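Local coordinates for carboxylase (Deinococcus radiodurans, PDB 5H80), which probably uses ATP and bicarbonate to carboxylate carrier-bound biotin, as the biotin carboxylase domain of a single-chain bacterial carboxylase, at residues 96-107 and 120-131; 32-40 and 55-66. All blocks are in the same frame, centred on the assembly; numbering follows the deposited sequence.

Contact 1 of 2, residues 96-107 and 120-131; sequences LRVAQEHAATHV and FARACAQAGLVF
Leu-129 projects into a hollow lined by Leu-96, Ala-99 and Val-107. Its first torsion, with CG beside the backbone N (chi1 -60°), points the branch at segment 96-107. CD1 presses on Ala-99 CB at 3.4 Å, tighter than usual van der Waals contact, while CD2 rests against Ala-104 O. The small side chain of Ala-99 suits so close an approach. Leu-96 divides its two methyls, CD1 against Ala-123 CB of the facing helix at 3.8 Å and CD2 against Leu-129 CD1 at 3.7 Å. The compact fork of Val-107 fills the next gap, CG1 meeting the edge of the Phe-120 ring at CZ (4.0 Å) and CG2 touching Cys-124 SG, whose sulfur also lies over one face of that ring, toward its rim.

Behind this apolar filling, the chains pair in parallel: Val-130 N donates to Thr-105 O (2.9 Å, nearly straight at 171°), and Val-107 N to Val-130 O (2.8 Å). A water joins Thr-105 O to Gly-128 O. On the other face, His-106 lies alongside Val-130, CD2 to CB 3.7 Å, and its ND1 shares a hydrogen bond with Thr-105 OG1. An alanine in place of His-106 would probably bare the flank of Val-130 and deprive that hydroxyl of one partner.

Gly-128, whose positive phi suits glycine, closes helix 118-126 with a Schellman motif and turns the chain into strand 130-131. The whole is the beta-alpha-beta unit 106-131 packed beside helix 92-101, as in a Rossmann-like parallel sheet.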
# COMPACT_ATOMS: atom_id res chain seq x y z
N LEU A 96 28.97 18.48 -6.41
CA LEU A 96 29.48 18.45 -7.79
C LEU A 96 30.78 17.63 -7.93
O LEU A 96 30.95 16.95 -8.94
CB LEU A 96 29.63 19.84 -8.39
CG LEU A 96 28.26 20.50 -8.60
CD1 LEU A 96 28.51 21.95 -8.95
CD2 LEU A 96 27.36 19.80 -9.61
N ARG A 97 31.59 17.62 -6.87
CA ARG A 97 32.77 16.79 -6.85
C ARG A 97 32.39 15.33 -6.78
O ARG A 97 32.95 14.51 -7.52
CB ARG A 97 33.67 17.15 -5.71
CG ARG A 97 34.51 18.36 -5.95
CD ARG A 97 35.65 18.45 -4.92
NE ARG A 97 35.25 18.89 -3.58
CZ ARG A 97 34.86 20.14 -3.28
NH1 ARG A 97 34.81 21.11 -4.19
NH2 ARG A 97 34.57 20.43 -2.04
N VAL A 98 31.42 15.02 -5.90
CA VAL A 98 30.90 13.63 -5.78
C VAL A 98 30.39 13.15 -7.11
O VAL A 98 30.62 11.93 -7.47
CB VAL A 98 29.82 13.44 -4.66
CG1 VAL A 98 29.25 12.00 -4.65
CG2 VAL A 98 30.43 13.66 -3.32
N ALA A 99 29.66 14.00 -7.81
CA ALA A 99 29.02 13.60 -9.03
C ALA A 99 30.06 13.27 -10.09
O ALA A 99 29.94 12.31 -10.85
CB ALA A 99 28.12 14.71 -9.51
N GLN A 100 31.07 14.15 -10.19
CA GLN A 100 32.18 13.95 -11.16
C GLN A 100 32.94 12.66 -10.92
O GLN A 100 33.22 11.94 -11.87
CB GLN A 100 33.19 15.11 -11.00
CG GLN A 100 34.37 15.08 -12.00
CD GLN A 100 35.33 16.26 -11.84
OE1 GLN A 100 35.24 17.26 -12.55
NE2 GLN A 100 36.27 16.13 -10.90
N GLU A 101 33.26 12.41 -9.65
CA GLU A 101 34.12 11.37 -9.17
C GLU A 101 33.43 10.03 -9.28
O GLU A 101 34.08 9.03 -9.42
CB GLU A 101 34.47 11.65 -7.73
CG GLU A 101 35.41 12.83 -7.63
CD GLU A 101 35.93 13.12 -6.25
OE1 GLU A 101 36.17 12.19 -5.48
OE2 GLU A 101 36.13 14.30 -5.93
N HIS A 102 32.10 10.03 -9.21
CA HIS A 102 31.32 8.77 -9.32
C HIS A 102 30.48 8.66 -10.54
O HIS A 102 29.61 7.75 -10.62
CB HIS A 102 30.46 8.63 -8.03
CG HIS A 102 31.28 8.50 -6.82
ND1 HIS A 102 31.90 9.59 -6.24
CD2 HIS A 102 31.70 7.42 -6.13
CE1 HIS A 102 32.62 9.18 -5.21
NE2 HIS A 102 32.52 7.87 -5.13
N ALA A 103 30.80 9.43 -11.58
CA ALA A 103 30.17 9.33 -12.87
C ALA A 103 28.62 9.37 -12.79
O ALA A 103 27.94 8.67 -13.56
CB ALA A 103 30.63 8.06 -13.58
N ALA A 104 28.11 10.26 -11.97
CA ALA A 104 26.66 10.59 -12.04
C ALA A 104 26.30 11.35 -13.35
O ALA A 104 27.17 11.98 -13.98
CB ALA A 104 26.29 11.33 -10.79
N THR A 105 25.04 11.16 -13.81
CA THR A 105 24.46 11.74 -14.98
C THR A 105 23.35 12.69 -14.65
O THR A 105 22.96 13.48 -15.42
CB THR A 105 23.98 10.55 -15.87
OG1 THR A 105 23.03 9.75 -15.10
CG2 THR A 105 25.17 9.69 -16.15
N HIS A 106 22.76 12.50 -13.45
CA HIS A 106 21.55 13.17 -13.01
C HIS A 106 21.75 13.52 -11.56
O HIS A 106 22.44 12.85 -10.79
CB HIS A 106 20.29 12.25 -13.17
CG HIS A 106 19.96 11.96 -14.59
ND1 HIS A 106 20.71 11.11 -15.33
CD2 HIS A 106 18.96 12.39 -15.41
CE1 HIS A 106 20.23 11.04 -16.55
NE2 HIS A 106 19.18 11.82 -16.63
N VAL A 107 21.11 14.61 -11.11
CA VAL A 107 21.09 15.05 -9.73
C VAL A 107 19.62 15.25 -9.30
O VAL A 107 18.92 16.15 -9.80
CB VAL A 107 21.88 16.40 -9.43
CG1 VAL A 107 21.80 16.76 -7.98
CG2 VAL A 107 23.35 16.16 -9.72
N PHE A 120 22.49 26.33 -8.34
CA PHE A 120 22.93 24.97 -8.17
C PHE A 120 22.48 24.20 -9.41
O PHE A 120 23.32 23.54 -10.03
CB PHE A 120 22.53 24.36 -6.83
CG PHE A 120 22.87 22.89 -6.73
CD1 PHE A 120 24.20 22.45 -6.68
CD2 PHE A 120 21.85 21.93 -6.77
CE1 PHE A 120 24.49 21.11 -6.63
CE2 PHE A 120 22.15 20.57 -6.72
CZ PHE A 120 23.45 20.16 -6.65
N ALA A 121 21.21 24.35 -9.81
CA ALA A 121 20.72 23.75 -11.04
C ALA A 121 21.59 24.10 -12.28
O ALA A 121 21.94 23.25 -13.01
CB ALA A 121 19.27 24.08 -11.28
N ARG A 122 21.92 25.37 -12.43
CA ARG A 122 22.82 25.89 -13.46
C ARG A 122 24.14 25.20 -13.43
O ARG A 122 24.59 24.75 -14.49
CB ARG A 122 22.89 27.41 -13.38
CG ARG A 122 21.68 28.13 -13.98
CD ARG A 122 21.95 29.64 -14.16
NE ARG A 122 21.67 30.31 -12.89
CZ ARG A 122 20.49 30.88 -12.59
NH1 ARG A 122 19.51 30.99 -13.50
NH2 ARG A 122 20.32 31.40 -11.41
N ALA A 123 24.71 25.04 -12.25
CA ALA A 123 26.00 24.44 -12.09
C ALA A 123 25.96 22.94 -12.43
O ALA A 123 26.83 22.43 -13.14
CB ALA A 123 26.54 24.66 -10.74
N CYS A 124 24.87 22.26 -12.04
CA CYS A 124 24.66 20.90 -12.55
C CYS A 124 24.74 20.82 -14.09
O CYS A 124 25.62 20.00 -14.63
CB CYS A 124 23.31 20.35 -11.96
SG CYS A 124 23.27 20.00 -10.19
N ALA A 125 23.88 21.60 -14.78
CA ALA A 125 23.75 21.75 -16.21
C ALA A 125 25.18 21.94 -16.84
O ALA A 125 25.64 21.18 -17.68
CB ALA A 125 22.83 22.89 -16.52
N GLN A 126 25.87 22.93 -16.28
CA GLN A 126 27.29 23.21 -16.68
C GLN A 126 28.28 22.01 -16.62
O GLN A 126 29.16 21.85 -17.52
CB GLN A 126 27.82 24.39 -15.84
CG GLN A 126 27.39 25.71 -16.43
CD GLN A 126 28.15 25.95 -17.74
OE1 GLN A 126 29.32 25.60 -17.83
NE2 GLN A 126 27.49 26.51 -18.75
N ALA A 127 28.15 21.17 -15.58
CA ALA A 127 28.94 20.02 -15.35
C ALA A 127 28.47 18.72 -16.09
O ALA A 127 28.93 17.67 -15.74
CB ALA A 127 29.10 19.75 -13.85
N GLY A 128 27.50 18.82 -17.00
CA GLY A 128 26.99 17.66 -17.71
C GLY A 128 26.08 16.81 -16.87
O GLY A 128 26.00 15.62 -17.11
N LEU A 129 25.40 17.41 -15.91
CA LEU A 129 24.48 16.67 -15.01
C LEU A 129 23.06 17.18 -15.26
O LEU A 129 22.81 18.38 -15.27
CB LEU A 129 24.78 16.94 -13.55
CG LEU A 129 26.17 16.58 -13.06
CD1 LEU A 129 26.57 16.81 -11.62
CD2 LEU A 129 26.38 15.09 -13.40
N VAL A 130 22.10 16.27 -15.40
CA VAL A 130 20.70 16.74 -15.46
C VAL A 130 20.09 16.90 -14.05
O VAL A 130 19.94 15.96 -13.32
CB VAL A 130 19.82 15.81 -16.36
CG1 VAL A 130 18.33 16.17 -16.14
CG2 VAL A 130 20.30 15.86 -17.81
N PHE A 131 19.73 18.11 -13.67
CA PHE A 131 18.97 18.43 -12.49
C PHE A 131 17.52 17.96 -12.63
O PHE A 131 16.81 18.34 -13.62
CB PHE A 131 18.96 19.98 -12.37
CG PHE A 131 18.42 20.50 -11.09
CD1 PHE A 131 19.13 20.52 -9.89
CD2 PHE A 131 17.07 20.91 -11.06
CE1 PHE A 131 18.61 21.01 -8.72
CE2 PHE A 131 16.55 21.43 -9.92
CZ PHE A 131 17.30 21.51 -8.73
O HOH W 1 23.52 13.73 -18.07

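Contact 2 of 2, residues 32-40 and 55-66; sequences TPRVLIANR and GWQSVAVYAPDD. With EDO (1,2-ethanediol), chain E.
Thr-32 begins the modelled chain alongside Gly-55, its OG1 3.7 Å from Gly-55 O, with an ethanediol, probably from the crystallisation liquor, close to both. Pro-33 then lays its ring over one face of Trp-56: CG stands 3.5 Å from the centroid of the six-membered ring, only 15° off the normal, a CH-pi contact for which a compact, rigid proline ring is well suited. Its carbonyl accepts from Gln-57 N, and from here the two strands run parallel.

Arg-34 and Gln-57 share a face of the sheet. The arginine chain bends at chi3 (57°), which swings NH1 to Gln-57 OE1 at 2.8 Å; the donor comes from above the amide plane, and the two flat groups stand at 90°. NH2 lies against Val-59 CG2 but has its charge partner in Glu-77. Val-35 binds by both backbone atoms, N to Gln-57 O and O to Val-59 N, each 2.8 Å, and sets CG2 at the edge of the tryptophan. Leu-36 CD1 touches both Val-59 CG1 and Val-61 CG1, each 4.0 Å away, whereas Ile-37 sends CD1 to Ser-58 CB on the other face.

Past Ile-37 the strands part, and a water links Ile-37 O, Asn-39 O and Val-61 N. Arg-40 ends the walk in a side-on, two-nitrogen salt bridge with Asp-66, NE to OD2 and NH1 to OD1, both 2.9 Å; Tyr-418 adds a cation-pi contact.

Helix 42-53 links the two strands as a beta-alpha-beta unit and covers the face of Ile-37 and Ala-60, while 106-108 lies beside 34-37 and 77-80 beside 57-62.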
# COMPACT_ATOMS: atom_id res chain seq x y z
N THR A 32 22.64 3.98 -18.96
CA THR A 32 21.80 3.87 -17.72
C THR A 32 22.15 4.98 -16.74
O THR A 32 23.35 5.12 -16.28
CB THR A 32 21.93 2.54 -16.99
OG1 THR A 32 21.38 2.66 -15.68
CG2 THR A 32 23.34 2.14 -16.84
N PRO A 33 21.16 5.79 -16.38
CA PRO A 33 21.50 6.89 -15.50
C PRO A 33 22.07 6.50 -14.17
O PRO A 33 21.76 5.46 -13.62
CB PRO A 33 20.16 7.65 -15.34
CG PRO A 33 19.27 7.24 -16.44
CD PRO A 33 19.80 5.89 -16.94
N ARG A 34 22.91 7.38 -13.58
CA ARG A 34 23.42 7.23 -12.29
C ARG A 34 23.06 8.48 -11.59
O ARG A 34 23.60 9.59 -11.92
CB ARG A 34 24.96 7.06 -12.29
CG ARG A 34 25.40 5.76 -12.88
CD ARG A 34 26.94 5.73 -13.08
NE ARG A 34 27.61 5.99 -11.80
CZ ARG A 34 27.74 5.07 -10.85
NH1 ARG A 34 27.22 3.86 -11.03
NH2 ARG A 34 28.41 5.36 -9.74
N VAL A 35 22.09 8.36 -10.68
CA VAL A 35 21.43 9.45 -10.07
C VAL A 35 22.03 9.82 -8.69
O VAL A 35 22.04 9.05 -7.69
CB VAL A 35 19.90 9.19 -9.86
CG1 VAL A 35 19.20 10.44 -9.22
CG2 VAL A 35 19.21 8.78 -11.12
N LEU A 36 22.60 11.01 -8.62
CA LEU A 36 23.09 11.47 -7.33
C LEU A 36 21.99 12.03 -6.56
O LEU A 36 21.37 12.96 -7.05
CB LEU A 36 24.18 12.52 -7.48
CG LEU A 36 24.71 13.29 -6.27
CD1 LEU A 36 25.46 12.27 -5.51
CD2 LEU A 36 25.63 14.47 -6.69
N ILE A 37 21.76 11.52 -5.35
CA ILE A 37 20.62 11.92 -4.47
C ILE A 37 21.19 12.97 -3.50
O ILE A 37 21.85 12.64 -2.47
CB ILE A 37 19.98 10.70 -3.78
CG1 ILE A 37 19.49 9.72 -4.88
CG2 ILE A 37 18.84 11.05 -2.82
CD1 ILE A 37 18.91 8.46 -4.32
N ALA A 38 21.05 14.25 -3.85
CA ALA A 38 21.57 15.34 -3.02
C ALA A 38 20.64 15.72 -1.82
O ALA A 38 20.09 16.79 -1.76
CB ALA A 38 21.87 16.58 -3.86
N ASN A 39 20.46 14.77 -0.91
CA ASN A 39 19.50 14.86 0.14
C ASN A 39 19.71 13.66 1.11
O ASN A 39 20.77 13.01 1.04
CB ASN A 39 18.02 14.88 -0.38
CG ASN A 39 17.13 15.78 0.46
OD1 ASN A 39 17.07 15.64 1.67
ND2 ASN A 39 16.48 16.74 -0.12
N ARG A 40 18.82 13.51 2.09
CA ARG A 40 18.98 12.48 3.11
C ARG A 40 17.67 12.06 3.71
O ARG A 40 16.63 12.68 3.40
CB ARG A 40 19.98 13.05 4.16
CG ARG A 40 19.61 14.42 4.65
CD ARG A 40 18.64 14.39 5.77
NE ARG A 40 18.90 13.45 6.93
CZ ARG A 40 17.98 13.12 7.86
NH1 ARG A 40 18.24 12.27 8.86
NH2 ARG A 40 16.75 13.66 7.83
N GLY A 55 15.25 0.72 -13.06
CA GLY A 55 16.46 0.00 -13.41
C GLY A 55 17.71 0.89 -13.56
O GLY A 55 18.67 0.53 -14.29
N TRP A 56 17.67 2.08 -12.94
CA TRP A 56 18.78 2.97 -12.88
C TRP A 56 19.57 2.76 -11.62
O TRP A 56 19.26 1.88 -10.81
CB TRP A 56 18.27 4.42 -12.95
CG TRP A 56 17.36 4.77 -14.21
CD1 TRP A 56 16.99 3.96 -15.30
CD2 TRP A 56 16.80 6.03 -14.50
NE1 TRP A 56 16.21 4.66 -16.21
CE2 TRP A 56 16.04 5.93 -15.71
CE3 TRP A 56 16.83 7.26 -13.83
CZ2 TRP A 56 15.39 7.00 -16.26
CZ3 TRP A 56 16.16 8.32 -14.35
CH2 TRP A 56 15.47 8.23 -15.59
N GLN A 57 20.68 3.49 -11.53
CA GLN A 57 21.54 3.40 -10.37
C GLN A 57 21.55 4.62 -9.53
O GLN A 57 21.39 5.68 -10.08
CB GLN A 57 23.00 3.06 -10.77
CG GLN A 57 23.09 1.68 -11.41
CD GLN A 57 24.41 1.48 -12.05
OE1 GLN A 57 25.15 2.45 -12.35
NE2 GLN A 57 24.74 0.22 -12.27
N SER A 58 21.71 4.45 -8.21
CA SER A 58 21.76 5.54 -7.31
C SER A 58 23.08 5.71 -6.59
O SER A 58 23.69 4.77 -6.12
CB SER A 58 20.63 5.49 -6.23
OG SER A 58 20.68 4.30 -5.39
N VAL A 59 23.41 6.98 -6.37
CA VAL A 59 24.53 7.36 -5.53
C VAL A 59 23.97 8.26 -4.42
O VAL A 59 23.49 9.32 -4.68
CB VAL A 59 25.64 8.05 -6.39
CG1 VAL A 59 26.78 8.51 -5.46
CG2 VAL A 59 26.05 7.17 -7.63
N ALA A 60 24.07 7.82 -3.18
CA ALA A 60 23.68 8.59 -1.98
C ALA A 60 24.91 9.33 -1.43
O ALA A 60 26.09 8.99 -1.82
CB ALA A 60 23.03 7.66 -0.96
N VAL A 61 24.64 10.33 -0.60
CA VAL A 61 25.68 11.02 0.14
C VAL A 61 25.20 11.03 1.61
O VAL A 61 23.97 11.07 1.95
CB VAL A 61 26.01 12.45 -0.37
CG1 VAL A 61 26.71 12.46 -1.75
CG2 VAL A 61 24.76 13.38 -0.39
N TYR A 62 26.14 11.03 2.53
CA TYR A 62 25.86 11.11 3.93
C TYR A 62 26.92 11.84 4.73
O TYR A 62 28.12 11.81 4.37
CB TYR A 62 25.60 9.71 4.60
CG TYR A 62 26.76 8.77 4.49
CD1 TYR A 62 27.54 8.52 5.60
CD2 TYR A 62 27.18 8.14 3.25
CE1 TYR A 62 28.68 7.77 5.53
CE2 TYR A 62 28.32 7.28 3.20
CZ TYR A 62 29.03 7.11 4.37
OH TYR A 62 30.16 6.35 4.38
N ALA A 63 26.46 12.52 5.74
CA ALA A 63 27.32 13.10 6.78
C ALA A 63 27.48 12.06 7.87
O ALA A 63 26.57 11.23 8.08
CB ALA A 63 26.65 14.34 7.34
N PRO A 64 28.65 12.01 8.58
CA PRO A 64 28.74 11.01 9.60
C PRO A 64 27.66 10.86 10.71
O PRO A 64 27.29 9.74 11.12
CB PRO A 64 30.17 11.27 10.23
CG PRO A 64 30.89 12.14 9.25
CD PRO A 64 29.80 12.96 8.60
N ASP A 65 27.09 11.94 11.17
CA ASP A 65 25.98 11.92 12.15
C ASP A 65 24.66 11.42 11.57
O ASP A 65 23.75 11.28 12.28
CB ASP A 65 25.73 13.25 12.75
CG ASP A 65 25.09 14.24 11.80
OD1 ASP A 65 25.04 14.06 10.57
OD2 ASP A 65 24.77 15.35 12.33
N ASP A 66 24.67 11.11 10.28
CA ASP A 66 23.54 10.58 9.54
C ASP A 66 23.81 9.18 9.11
O ASP A 66 23.10 8.64 8.26
CB ASP A 66 23.26 11.51 8.34
CG ASP A 66 21.76 11.64 8.00
OD1 ASP A 66 20.92 11.25 8.86
OD2 ASP A 66 21.51 12.19 6.92
C1 EDO E . 18.54 2.01 -18.61
O1 EDO E . 19.17 1.18 -17.64
C2 EDO E . 17.02 1.85 -18.40
O2 EDO E . 16.30 2.59 -19.40
O HOH W 2 21.78 10.74 -0.49

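In the fold
Both contacts belong to one five-stranded parallel sheet, where strands 34-37 and 106-108 are neighbours and so place the contacts side by side, centres about 12 Å apart. Contact 2 lies towards the middle and is largely buried; contact 1 reaches the outermost strand, 130-131, and is only partly so. Each joins parts of a beta-alpha-beta unit, but contact 1 relies on apolar side chains of helices, turn and strand, with two backbone bonds across, whereas contact 2 is a longer strand ladder with polar or charged side-chain pairs near both ends. Arg-34 connects them: its NH2 reaches His-102 O, while its backbone N meets Thr-105 OG1 at 2.8 Å, probably as a hydrogen bond.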